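PDB 1L3I: precorrin-6y methyltransferase/putative decarboxylase from Methanothermobacter thermautotrophicus, which probably methylates C-15 of cobalt-precorrin-6B with S-adenosyl-L-methionine and then decarboxylates the acetate side chain at C-12, giving cobalt-precorrin-7 on the anaerobic route to adenosylcobalamin. Local coordinates for residues R163-A166 and T171-V174. Numbering follows the deposited sequence.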
ATOM      1  N   ARG A 163     -10.677   1.035  -0.503  1.00 26.13           N
ATOM      2  CA  ARG A 163     -11.962   1.657  -0.230  1.00 28.23           C
ATOM      3  C   ARG A 163     -12.764   0.733   0.674  1.00 26.32           C
ATOM      4  O   ARG A 163     -12.677  -0.490   0.538  1.00 30.10           O
ATOM      5  CB  ARG A 163     -12.716   1.919  -1.535  1.00 25.65           C
ATOM      6  CG  ARG A 163     -11.995   2.871  -2.470  1.00 32.91           C
ATOM      7  CD  ARG A 163     -12.852   3.224  -3.674  1.00 43.44           C
ATOM      8  NE  ARG A 163     -13.300   2.034  -4.386  1.00 55.40           N
ATOM      9  CZ  ARG A 163     -14.299   2.012  -5.266  1.00 64.64           C
ATOM     10  NH1 ARG A 163     -14.973   3.128  -5.553  1.00 72.33           N
ATOM     11  NH2 ARG A 163     -14.529   0.910  -5.970  1.00 63.18           N
ATOM     12  N   GLY A 164     -13.459   1.305   1.654  1.00 24.85           N
ATOM     13  CA  GLY A 164     -14.267   0.505   2.563  1.00 22.72           C
ATOM     14  C   GLY A 164     -15.525  -0.062   1.908  1.00 26.84           C
ATOM     15  O   GLY A 164     -16.144   0.579   1.060  1.00 27.17           O
ATOM     16  N   ARG A 165     -15.880  -1.286   2.274  1.00 27.75           N
ATOM     17  CA  ARG A 165     -17.074  -1.963   1.762  1.00 30.87           C
ATOM     18  C   ARG A 165     -17.732  -2.592   2.992  1.00 35.65           C
ATOM     19  O   ARG A 165     -17.037  -3.185   3.834  1.00 35.65           O
ATOM     20  CB  ARG A 165     -16.701  -3.083   0.775  1.00 32.14           C
ATOM     21  CG  ARG A 165     -17.882  -3.950   0.251  1.00 42.33           C
ATOM     22  CD  ARG A 165     -17.465  -5.385  -0.224  1.00 47.51           C
ATOM     23  NE  ARG A 165     -16.920  -5.429  -1.596  1.00 52.59           N
ATOM     24  CZ  ARG A 165     -16.075  -6.359  -2.043  1.00 53.24           C
ATOM     25  NH1 ARG A 165     -15.666  -7.341  -1.251  1.00 57.03           N
ATOM     26  NH2 ARG A 165     -15.627  -6.305  -3.291  1.00 48.25           N
ATOM     27  N   ALA A 166     -19.046  -2.437   3.130  1.00 38.96           N
ATOM     28  CA  ALA A 166     -19.790  -3.022   4.247  1.00 43.21           C
ATOM     29  C   ALA A 166     -19.771  -4.566   4.180  1.00 45.41           C
ATOM     30  O   ALA A 166     -20.110  -5.151   3.146  1.00 46.77           O
ATOM     31  CB  ALA A 166     -21.220  -2.503   4.230  1.00 38.69           C
ATOM     32  N   THR A 171     -16.799  -2.873   8.307  1.00 35.26           N
ATOM     33  CA  THR A 171     -16.263  -2.258   7.078  1.00 33.08           C
ATOM     34  C   THR A 171     -14.936  -2.900   6.679  1.00 29.93           C
ATOM     35  O   THR A 171     -13.937  -2.704   7.363  1.00 32.83           O
ATOM     36  CB  THR A 171     -15.984  -0.738   7.283  1.00 31.25           C
ATOM     37  OG1 THR A 171     -17.104  -0.128   7.942  1.00 33.32           O
ATOM     38  CG2 THR A 171     -15.700  -0.036   5.944  1.00 27.10           C
HETATM   39  N   MSE A 172     -14.919  -3.681   5.608  1.00 27.73           N
HETATM   40  CA  MSE A 172     -13.661  -4.280   5.195  1.00 31.37           C
HETATM   41  C   MSE A 172     -13.010  -3.376   4.173  1.00 29.12           C
HETATM   42  O   MSE A 172     -13.689  -2.660   3.439  1.00 33.49           O
HETATM   43  CB  MSE A 172     -13.856  -5.671   4.611  1.00 32.51           C
HETATM   44  CG  MSE A 172     -14.437  -5.697   3.234  1.00 47.69           C
HETATM   45 SE   MSE A 172     -14.078  -7.442   2.407  1.00 62.50          SE
HETATM   46  CE  MSE A 172     -12.147  -7.493   2.687  1.00 55.66           C
HETATM   47  N   MSE A 173     -11.693  -3.397   4.118  1.00 26.38           N
HETATM   48  CA  MSE A 173     -11.018  -2.557   3.161  1.00 24.72           C
HETATM   49  C   MSE A 173     -10.736  -3.358   1.887  1.00 23.05           C
HETATM   50  O   MSE A 173     -10.157  -4.446   1.937  1.00 22.83           O
HETATM   51  CB  MSE A 173      -9.730  -2.007   3.782  1.00 28.32           C
HETATM   52  CG  MSE A 173      -9.944  -1.195   5.051  1.00 28.84           C
HETATM   53 SE   MSE A 173     -11.111   0.341   4.828  1.00 33.80          SE
HETATM   54  CE  MSE A 173     -10.186   1.289   3.426  1.00 26.87           C
ATOM     55  N   VAL A 174     -11.192  -2.830   0.752  1.00 24.58           N
ATOM     56  CA  VAL A 174     -10.997  -3.482  -0.539  1.00 23.13           C
ATOM     57  C   VAL A 174      -9.966  -2.701  -1.349  1.00 22.94           C
ATOM     58  O   VAL A 174     -10.182  -1.530  -1.655  1.00 21.19           O
ATOM     59  CB  VAL A 174     -12.329  -3.551  -1.325  1.00 22.95           C
ATOM     60  CG1 VAL A 174     -12.100  -4.192  -2.679  1.00 22.73           C
ATOM     61  CG2 VAL A 174     -13.374  -4.358  -0.529  1.00 20.09           C
TER
HETATM   62  O   HOH W   1     -11.881  -0.942  -3.796  1.00 29.07           O
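Arg163 and Val174 form a hydrogen-bonded antiparallel pair, Arg163 N giving to Val174 O at 2.9 Å and Val174 N returning to Arg163 O. Two residues on, Arg165 and Met172 repeat the exchange, Arg165 N to Met172 O and Met172 N to Arg165 O, both 2.8 Å. Between them Gly164 lies opposite Met173 in a non-hydrogen-bonded pair. This is the tight part: with no side chain on Gly164, Thr171 CG2 settles 3.7 Å from Gly164 CA, and Met173, a selenomethionine folded back at chi2 (-58°) and chi3 (-57°), lays its CE 3.7 Å from Gly164 N. Gly164 CA also makes a CA-H...O contact with Met172 O.

The face of Arg163, Arg165, Met172 and Val174 is the more solvent-exposed one at its arginines, though Val174 is well covered by Arg165. Here Arg165 starts with CG anti to its own N (chi1 175°), then bends at chi3, bringing its guanidinium flat over the Val174 methyl; CG2 sits under the centre of one face, 3.7 Å from CZ. Met172 runs alongside Arg165, its SE 4.0 Å from Arg165 NH1 and oblique to the guanidinium. A water donates to Val174 O and weakly accepts from Arg163 NE at the guanidinium edge.

The pairing belongs to the projecting end of the hairpin that forms the last two strands of the Rossmann-type sheet, 170-183 next to 128-134, and takes part in the tetramer. Glu138 of a second subunit accepts from Thr171 N, while Arg163 pairs with an antiparallel strand of a third, carrying the sheet across the interface; Met173 packs on Pro178 of the second subunit and on Ile156 of the third.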